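Local coordinates for terminase small subunit (Thermus phage G20c, PDB 6EJQ), which probably recognises the packaging site on viral DNA and regulates the ATPase of the large terminase subunit, working as a nine-subunit ring, at residues V12-A26 with E39-L53. Numbering follows the deposited sequence.
Sequences VLKLYLLGFDPSEIA and EEEVLHVLAEARELL
Leu-13 and Leu-46 mark where helix 39-53 passes almost perpendicular to the short segment 12-17, at 91° with axes 9.9 Å apart, while near Ser-23 and Glu-39 its first turns approach the short segment 22-26 to 8.3 Å between axes, at 107°. Two knobs from helix 39-53 each pack against both helices. Val-42 enters a hole made by Val-12, Pro-22, Ile-25 and Ala-26: its CG1, anti to the backbone N, lies 3.9 Å from Ile-25 CG2, and its CG2 rests on Ala-26. One turn on, Leu-46 drops among Val-12, Leu-13, Tyr-16 and Pro-22, with CD2 3.4 Å from Tyr-16 CB, a close contact, while CD1 lies obliquely by the ring. Pro-22 answers in reverse, its ring lodged among Glu-39, Val-42, Leu-43 and Leu-46. Toward the C-terminal end of helix 39-53, Leu-13 CD2 meets Leu-53 CD1 tip to tip at 3.7 Å. At the border facing a neighbouring subunit, Tyr-16 and Arg-50 cross at about a right angle (planes 86° apart), with Arg-50 NH2 3.3 Å from Tyr-16 OH; Gln-68 of that subunit packs on Tyr-16 and bonds weakly to Arg-50 NE. The three helices thus form a compact bundle, consistent with the helix-turn-helix clan of this N-terminal domain, joined by interlocking apolar side chains rather than by clear hydrogen bonds, while the polar ends of Tyr-16, Arg-50 and Glu-39 lie at the border of the apolar contact.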
ATOM      1  N   VAL B  12      24.299  23.020  22.400  1.00 46.33           N
ATOM      2  CA  VAL B  12      23.889  22.205  23.550  1.00 44.11           C
ATOM      3  C   VAL B  12      22.570  21.517  23.224  1.00 43.07           C
ATOM      4  O   VAL B  12      22.435  20.307  23.402  1.00 40.24           O
ATOM      5  CB  VAL B  12      23.714  23.050  24.838  1.00 45.65           C
ATOM      6  CG1 VAL B  12      22.951  22.291  25.931  1.00 45.70           C
ATOM      7  CG2 VAL B  12      25.066  23.489  25.374  1.00 48.53           C
ATOM      8  N   LEU B  13      21.605  22.317  22.781  1.00 41.36           N
ATOM      9  CA  LEU B  13      20.280  21.833  22.389  1.00 43.18           C
ATOM     10  C   LEU B  13      20.353  20.821  21.234  1.00 42.29           C
ATOM     11  O   LEU B  13      19.708  19.776  21.286  1.00 40.01           O
ATOM     12  CB  LEU B  13      19.386  23.017  21.988  1.00 43.88           C
ATOM     13  CG  LEU B  13      17.941  22.731  21.573  1.00 44.46           C
ATOM     14  CD1 LEU B  13      17.185  22.014  22.679  1.00 44.60           C
ATOM     15  CD2 LEU B  13      17.254  24.033  21.220  1.00 45.09           C
ATOM     16  N   LYS B  14      21.153  21.136  20.217  1.00 41.07           N
ATOM     17  CA  LYS B  14      21.334  20.268  19.062  1.00 42.00           C
ATOM     18  C   LYS B  14      21.814  18.890  19.487  1.00 43.07           C
ATOM     19  O   LYS B  14      21.207  17.887  19.126  1.00 43.76           O
ATOM     20  CB  LYS B  14      22.331  20.867  18.074  1.00 43.28           C
ATOM     21  CG  LYS B  14      22.470  20.077  16.783  1.00 47.07           C
ATOM     22  CD  LYS B  14      23.521  20.678  15.862  1.00 49.48           C
ATOM     23  CE  LYS B  14      23.705  19.822  14.620  1.00 50.93           C
ATOM     24  NZ  LYS B  14      24.915  20.180  13.827  1.00 52.33           N
ATOM     25  N   LEU B  15      22.896  18.845  20.259  1.00 42.16           N
ATOM     26  CA  LEU B  15      23.482  17.571  20.662  1.00 41.39           C
ATOM     27  C   LEU B  15      22.513  16.772  21.527  1.00 40.45           C
ATOM     28  O   LEU B  15      22.421  15.555  21.386  1.00 40.12           O
ATOM     29  CB  LEU B  15      24.808  17.777  21.384  1.00 41.32           C
ATOM     30  CG  LEU B  15      25.951  18.352  20.548  1.00 42.59           C
ATOM     31  CD1 LEU B  15      27.143  18.667  21.447  1.00 43.30           C
ATOM     32  CD2 LEU B  15      26.360  17.407  19.432  1.00 42.79           C
ATOM     33  N   TYR B  16      21.781  17.458  22.400  1.00 40.20           N
ATOM     34  CA  TYR B  16      20.730  16.814  23.166  1.00 41.84           C
ATOM     35  C   TYR B  16      19.679  16.163  22.241  1.00 41.55           C
ATOM     36  O   TYR B  16      19.295  15.018  22.461  1.00 40.14           O
ATOM     37  CB  TYR B  16      20.056  17.791  24.131  1.00 42.73           C
ATOM     38  CG  TYR B  16      18.900  17.151  24.854  1.00 48.10           C
ATOM     39  CD1 TYR B  16      19.123  16.210  25.864  1.00 53.17           C
ATOM     40  CD2 TYR B  16      17.581  17.443  24.500  1.00 52.67           C
ATOM     41  CE1 TYR B  16      18.063  15.596  26.520  1.00 56.76           C
ATOM     42  CE2 TYR B  16      16.515  16.830  25.140  1.00 55.07           C
ATOM     43  CZ  TYR B  16      16.758  15.908  26.145  1.00 58.30           C
ATOM     44  OH  TYR B  16      15.691  15.310  26.781  1.00 66.38           O
ATOM     45  N   LEU B  17      19.245  16.888  21.210  1.00 39.82           N
ATOM     46  CA  LEU B  17      18.215  16.406  20.285  1.00 40.01           C
ATOM     47  C   LEU B  17      18.711  15.314  19.337  1.00 39.61           C
ATOM     48  O   LEU B  17      17.902  14.580  18.756  1.00 39.75           O
ATOM     49  CB  LEU B  17      17.611  17.576  19.494  1.00 40.11           C
ATOM     50  CG  LEU B  17      16.768  18.566  20.302  1.00 38.90           C
ATOM     51  CD1 LEU B  17      16.263  19.688  19.413  1.00 39.58           C
ATOM     52  CD2 LEU B  17      15.600  17.886  20.997  1.00 40.39           C
ATOM     53  N   LEU B  18      20.029  15.210  19.186  1.00 38.79           N
ATOM     54  CA  LEU B  18      20.659  14.095  18.483  1.00 39.00           C
ATOM     55  C   LEU B  18      20.976  12.890  19.384  1.00 38.74           C
ATOM     56  O   LEU B  18      21.580  11.921  18.921  1.00 40.47           O
ATOM     57  CB  LEU B  18      21.921  14.573  17.754  1.00 39.98           C
ATOM     58  CG  LEU B  18      21.673  15.600  16.642  1.00 41.37           C
ATOM     59  CD1 LEU B  18      22.994  16.096  16.071  1.00 39.89           C
ATOM     60  CD2 LEU B  18      20.790  15.025  15.534  1.00 42.96           C
ATOM     61  N   GLY B  19      20.569  12.940  20.653  1.00 41.40           N
ATOM     62  CA  GLY B  19      20.674  11.794  21.560  1.00 45.00           C
ATOM     63  C   GLY B  19      21.942  11.686  22.399  1.00 49.48           C
ATOM     64  O   GLY B  19      22.197  10.626  22.999  1.00 48.93           O
ATOM     65  N   PHE B  20      22.738  12.757  22.456  1.00 50.57           N
ATOM     66  CA  PHE B  20      23.925  12.783  23.317  1.00 48.50           C
ATOM     67  C   PHE B  20      23.458  13.074  24.730  1.00 49.26           C
ATOM     68  O   PHE B  20      22.547  13.886  24.917  1.00 46.93           O
ATOM     69  CB  PHE B  20      24.937  13.836  22.841  1.00 48.63           C
ATOM     70  CG  PHE B  20      25.608  13.488  21.538  1.00 47.92           C
ATOM     71  CD1 PHE B  20      25.028  13.824  20.320  1.00 50.31           C
ATOM     72  CD2 PHE B  20      26.810  12.802  21.525  1.00 49.29           C
ATOM     73  CE1 PHE B  20      25.640  13.492  19.117  1.00 51.38           C
ATOM     74  CE2 PHE B  20      27.432  12.467  20.328  1.00 50.52           C
ATOM     75  CZ  PHE B  20      26.847  12.812  19.121  1.00 52.00           C
ATOM     76  N   ASP B  21      24.066  12.401  25.715  1.00 54.75           N
ATOM     77  CA  ASP B  21      23.762  12.631  27.150  1.00 59.66           C
ATOM     78  C   ASP B  21      24.322  13.974  27.605  1.00 54.29           C
ATOM     79  O   ASP B  21      25.354  14.383  27.101  1.00 52.24           O
ATOM     80  CB  ASP B  21      24.402  11.558  28.047  1.00 66.59           C
ATOM     81  CG  ASP B  21      23.871  10.168  27.779  1.00 72.37           C
ATOM     82  OD1 ASP B  21      22.639   9.977  27.875  1.00 76.21           O
ATOM     83  OD2 ASP B  21      24.693   9.269  27.483  1.00 76.16           O
ATOM     84  N   PRO B  22      23.673  14.641  28.583  1.00 55.21           N
ATOM     85  CA  PRO B  22      24.216  15.897  29.107  1.00 56.65           C
ATOM     86  C   PRO B  22      25.703  15.868  29.478  1.00 57.26           C
ATOM     87  O   PRO B  22      26.405  16.831  29.197  1.00 58.57           O
ATOM     88  CB  PRO B  22      23.345  16.160  30.336  1.00 56.57           C
ATOM     89  CG  PRO B  22      22.017  15.598  29.949  1.00 55.39           C
ATOM     90  CD  PRO B  22      22.346  14.352  29.167  1.00 55.10           C
ATOM     91  N   SER B  23      26.179  14.771  30.069  1.00 60.39           N
ATOM     92  CA  SER B  23      27.599  14.642  30.432  1.00 62.07           C
ATOM     93  C   SER B  23      28.516  14.631  29.211  1.00 61.35           C
ATOM     94  O   SER B  23      29.584  15.237  29.238  1.00 65.86           O
ATOM     95  CB  SER B  23      27.848  13.384  31.274  1.00 63.88           C
ATOM     96  OG  SER B  23      27.536  12.205  30.545  1.00 65.54           O
ATOM     97  N   GLU B  24      28.104  13.937  28.151  1.00 59.35           N
ATOM     98  CA  GLU B  24      28.860  13.925  26.889  1.00 57.93           C
ATOM     99  C   GLU B  24      28.857  15.295  26.226  1.00 53.28           C
ATOM    100  O   GLU B  24      29.851  15.694  25.630  1.00 52.40           O
ATOM    101  CB  GLU B  24      28.280  12.908  25.899  1.00 60.85           C
ATOM    102  CG  GLU B  24      28.430  11.453  26.301  1.00 65.08           C
ATOM    103  CD  GLU B  24      27.866  10.519  25.248  1.00 68.50           C
ATOM    104  OE1 GLU B  24      26.619  10.442  25.127  1.00 69.44           O
ATOM    105  OE2 GLU B  24      28.669   9.875  24.536  1.00 69.53           O
ATOM    106  N   ILE B  25      27.725  15.990  26.311  1.00 48.55           N
ATOM    107  CA  ILE B  25      27.577  17.328  25.741  1.00 48.41           C
ATOM    108  C   ILE B  25      28.536  18.284  26.440  1.00 47.84           C
ATOM    109  O   ILE B  25      29.188  19.097  25.790  1.00 45.01           O
ATOM    110  CB  ILE B  25      26.133  17.869  25.890  1.00 45.66           C
ATOM    111  CG1 ILE B  25      25.159  17.053  25.026  1.00 45.13           C
ATOM    112  CG2 ILE B  25      26.065  19.347  25.505  1.00 44.68           C
ATOM    113  CD1 ILE B  25      23.700  17.384  25.266  1.00 44.88           C
ATOM    114  N   ALA B  26      28.597  18.174  27.766  1.00 48.21           N
ATOM    115  CA  ALA B  26      29.505  18.967  28.578  1.00 49.96           C
ATOM    116  C   ALA B  26      30.968  18.724  28.214  1.00 53.13           C
ATOM    117  O   ALA B  26      31.708  19.672  27.973  1.00 53.63           O
ATOM    118  CB  ALA B  26      29.272  18.681  30.047  1.00 50.89           C
ATOM    119  N   GLU B  39      28.091  19.004  33.651  1.00 64.71           N
ATOM    120  CA  GLU B  39      26.743  18.443  33.477  1.00 66.13           C
ATOM    121  C   GLU B  39      25.674  19.443  33.911  1.00 63.55           C
ATOM    122  O   GLU B  39      24.726  19.691  33.168  1.00 62.13           O
ATOM    123  CB  GLU B  39      26.549  17.150  34.295  1.00 69.48           C
ATOM    124  CG  GLU B  39      26.463  15.856  33.493  1.00 74.20           C
ATOM    125  CD  GLU B  39      25.588  14.803  34.174  1.00 76.96           C
ATOM    126  OE1 GLU B  39      24.346  14.917  34.100  1.00 75.72           O
ATOM    127  OE2 GLU B  39      26.140  13.862  34.785  1.00 82.76           O
ATOM    128  N   GLU B  40      25.847  20.013  35.104  1.00 63.25           N
ATOM    129  CA  GLU B  40      24.824  20.862  35.737  1.00 66.25           C
ATOM    130  C   GLU B  40      24.523  22.108  34.923  1.00 58.08           C
ATOM    131  O   GLU B  40      23.372  22.513  34.833  1.00 52.83           O
ATOM    132  CB  GLU B  40      25.208  21.260  37.179  1.00 73.81           C
ATOM    133  CG  GLU B  40      24.833  20.229  38.244  1.00 81.39           C
ATOM    134  CD  GLU B  40      25.499  18.867  38.043  1.00 89.73           C
ATOM    135  OE1 GLU B  40      24.826  17.840  38.297  1.00 97.28           O
ATOM    136  OE2 GLU B  40      26.685  18.812  37.623  1.00 88.55           O
ATOM    137  N   GLU B  41      25.555  22.707  34.332  1.00 54.98           N
ATOM    138  CA  GLU B  41      25.357  23.847  33.447  1.00 51.19           C
ATOM    139  C   GLU B  41      24.568  23.426  32.201  1.00 48.15           C
ATOM    140  O   GLU B  41      23.644  24.117  31.812  1.00 46.70           O
ATOM    141  CB  GLU B  41      26.683  24.483  33.045  1.00 49.66           C
ATOM    142  CG  GLU B  41      26.502  25.835  32.363  1.00 51.31           C
ATOM    143  CD  GLU B  41      27.774  26.369  31.752  1.00 51.28           C
ATOM    144  OE1 GLU B  41      28.854  26.032  32.263  1.00 55.95           O
ATOM    145  OE2 GLU B  41      27.700  27.133  30.762  1.00 50.74           O
ATOM    146  N   VAL B  42      24.935  22.296  31.601  1.00 47.01           N
ATOM    147  CA  VAL B  42      24.265  21.792  30.396  1.00 49.56           C
ATOM    148  C   VAL B  42      22.787  21.564  30.679  1.00 48.77           C
ATOM    149  O   VAL B  42      21.943  21.943  29.871  1.00 50.31           O
ATOM    150  CB  VAL B  42      24.947  20.513  29.830  1.00 47.83           C
ATOM    151  CG1 VAL B  42      24.062  19.808  28.805  1.00 49.24           C
ATOM    152  CG2 VAL B  42      26.277  20.872  29.192  1.00 45.02           C
ATOM    153  N   LEU B  43      22.491  20.980  31.835  1.00 51.36           N
ATOM    154  CA  LEU B  43      21.109  20.746  32.271  1.00 52.77           C
ATOM    155  C   LEU B  43      20.306  22.032  32.401  1.00 51.41           C
ATOM    156  O   LEU B  43      19.142  22.077  32.003  1.00 52.68           O
ATOM    157  CB  LEU B  43      21.073  19.974  33.600  1.00 53.48           C
ATOM    158  CG  LEU B  43      21.399  18.482  33.518  1.00 55.62           C
ATOM    159  CD1 LEU B  43      21.550  17.905  34.917  1.00 57.35           C
ATOM    160  CD2 LEU B  43      20.327  17.721  32.744  1.00 56.73           C
ATOM    161  N   HIS B  44      20.926  23.068  32.961  1.00 53.77           N
ATOM    162  CA  HIS B  44      20.290  24.389  33.071  1.00 53.56           C
ATOM    163  C   HIS B  44      20.061  25.002  31.699  1.00 48.24           C
ATOM    164  O   HIS B  44      19.042  25.636  31.471  1.00 51.42           O
ATOM    165  CB  HIS B  44      21.126  25.346  33.942  1.00 59.20           C
ATOM    166  CG  HIS B  44      21.006  25.081  35.410  1.00 64.91           C
ATOM    167  ND1 HIS B  44      19.808  25.181  36.084  1.00 69.63           N
ATOM    168  CD2 HIS B  44      21.929  24.726  36.334  1.00 68.03           C
ATOM    169  CE1 HIS B  44      19.998  24.892  37.359  1.00 70.48           C
ATOM    170  NE2 HIS B  44      21.275  24.609  37.536  1.00 71.56           N
ATOM    171  N   VAL B  45      21.017  24.815  30.797  1.00 45.11           N
ATOM    172  CA  VAL B  45      20.907  25.330  29.437  1.00 45.70           C
ATOM    173  C   VAL B  45      19.757  24.636  28.707  1.00 45.29           C
ATOM    174  O   VAL B  45      18.962  25.305  28.043  1.00 43.44           O
ATOM    175  CB  VAL B  45      22.228  25.175  28.647  1.00 46.31           C
ATOM    176  CG1 VAL B  45      22.043  25.535  27.174  1.00 46.32           C
ATOM    177  CG2 VAL B  45      23.324  26.048  29.263  1.00 46.81           C
ATOM    178  N   LEU B  46      19.658  23.312  28.849  1.00 44.59           N
ATOM    179  CA  LEU B  46      18.553  22.573  28.239  1.00 46.48           C
ATOM    180  C   LEU B  46      17.204  22.994  28.814  1.00 46.89           C
ATOM    181  O   LEU B  46      16.250  23.183  28.062  1.00 44.73           O
ATOM    182  CB  LEU B  46      18.741  21.064  28.370  1.00 45.14           C
ATOM    183  CG  LEU B  46      19.894  20.473  27.564  1.00 45.84           C
ATOM    184  CD1 LEU B  46      20.132  19.032  27.986  1.00 46.70           C
ATOM    185  CD2 LEU B  46      19.652  20.547  26.067  1.00 45.97           C
ATOM    186  N   ALA B  47      17.150  23.177  30.133  1.00 48.24           N
ATOM    187  CA  ALA B  47      15.937  23.649  30.809  1.00 48.53           C
ATOM    188  C   ALA B  47      15.512  25.028  30.328  1.00 50.56           C
ATOM    189  O   ALA B  47      14.322  25.251  30.091  1.00 51.34           O
ATOM    190  CB  ALA B  47      16.124  23.652  32.320  1.00 47.39           C
ATOM    191  N   GLU B  48      16.473  25.944  30.179  1.00 51.74           N
ATOM    192  CA  GLU B  48      16.177  27.284  29.633  1.00 53.14           C
ATOM    193  C   GLU B  48      15.698  27.219  28.185  1.00 51.45           C
ATOM    194  O   GLU B  48      14.739  27.893  27.818  1.00 51.96           O
ATOM    195  CB  GLU B  48      17.393  28.223  29.718  1.00 53.84           C
ATOM    196  CG  GLU B  48      17.760  28.706  31.116  1.00 55.29           C
ATOM    197  CD  GLU B  48      16.636  29.434  31.840  1.00 54.31           C
ATOM    198  OE1 GLU B  48      16.089  30.413  31.297  1.00 54.95           O
ATOM    199  OE2 GLU B  48      16.306  29.018  32.969  1.00 56.56           O
ATOM    200  N   ALA B  49      16.381  26.418  27.370  1.00 52.65           N
ATOM    201  CA  ALA B  49      15.971  26.191  25.978  1.00 52.99           C
ATOM    202  C   ALA B  49      14.545  25.607  25.870  1.00 54.36           C
ATOM    203  O   ALA B  49      13.781  26.025  25.003  1.00 51.54           O
ATOM    204  CB  ALA B  49      16.974  25.303  25.258  1.00 49.32           C
ATOM    205  N   ARG B  50      14.190  24.675  26.758  1.00 58.24           N
ATOM    206  CA  ARG B  50      12.823  24.123  26.801  1.00 62.06           C
ATOM    207  C   ARG B  50      11.769  25.190  27.026  1.00 63.10           C
ATOM    208  O   ARG B  50      10.734  25.186  26.361  1.00 63.19           O
ATOM    209  CB  ARG B  50      12.675  23.035  27.869  1.00 65.19           C
ATOM    210  CG  ARG B  50      13.319  21.735  27.460  1.00 68.34           C
ATOM    211  CD  ARG B  50      12.940  20.560  28.340  1.00 71.48           C
ATOM    212  NE  ARG B  50      13.891  19.477  28.073  1.00 76.13           N
ATOM    213  CZ  ARG B  50      15.010  19.218  28.763  1.00 76.40           C
ATOM    214  NH1 ARG B  50      15.360  19.920  29.850  1.00 72.09           N
ATOM    215  NH2 ARG B  50      15.784  18.210  28.365  1.00 74.64           N
ATOM    216  N   GLU B  51      12.048  26.098  27.958  1.00 66.38           N
ATOM    217  CA  GLU B  51      11.166  27.232  28.239  1.00 69.53           C
ATOM    218  C   GLU B  51      11.003  28.115  26.990  1.00 64.96           C
ATOM    219  O   GLU B  51       9.883  28.448  26.607  1.00 60.74           O
ATOM    220  CB  GLU B  51      11.719  28.054  29.410  1.00 77.39           C
ATOM    221  CG  GLU B  51      10.705  28.924  30.154  1.00 83.30           C
ATOM    222  CD  GLU B  51      10.526  28.514  31.613  1.00 88.60           C
ATOM    223  OE1 GLU B  51       9.373  28.256  32.025  1.00 98.27           O
ATOM    224  OE2 GLU B  51      11.538  28.444  32.350  1.00 83.72           O
ATOM    225  N   LEU B  52      12.119  28.469  26.353  1.00 64.34           N
ATOM    226  CA  LEU B  52      12.088  29.290  25.128  1.00 67.98           C
ATOM    227  C   LEU B  52      11.318  28.642  23.971  1.00 64.24           C
ATOM    228  O   LEU B  52      10.521  29.307  23.315  1.00 58.62           O
ATOM    229  CB  LEU B  52      13.501  29.644  24.637  1.00 74.06           C
ATOM    230  CG  LEU B  52      14.053  31.018  25.035  1.00 81.30           C
ATOM    231  CD1 LEU B  52      14.708  30.988  26.416  1.00 85.01           C
ATOM    232  CD2 LEU B  52      15.042  31.488  23.979  1.00 83.67           C
ATOM    233  N   LEU B  53      11.570  27.357  23.721  1.00 61.19           N
ATOM    234  CA  LEU B  53      10.914  26.647  22.619  1.00 61.88           C
ATOM    235  C   LEU B  53       9.435  26.362  22.879  1.00 60.15           C
ATOM    236  O   LEU B  53       8.706  26.049  21.942  1.00 63.18           O
ATOM    237  CB  LEU B  53      11.637  25.338  22.285  1.00 64.59           C
ATOM    238  CG  LEU B  53      13.012  25.432  21.621  1.00 66.67           C
ATOM    239  CD1 LEU B  53      13.585  24.024  21.486  1.00 69.33           C
ATOM    240  CD2 LEU B  53      12.945  26.144  20.270  1.00 65.92           C
TER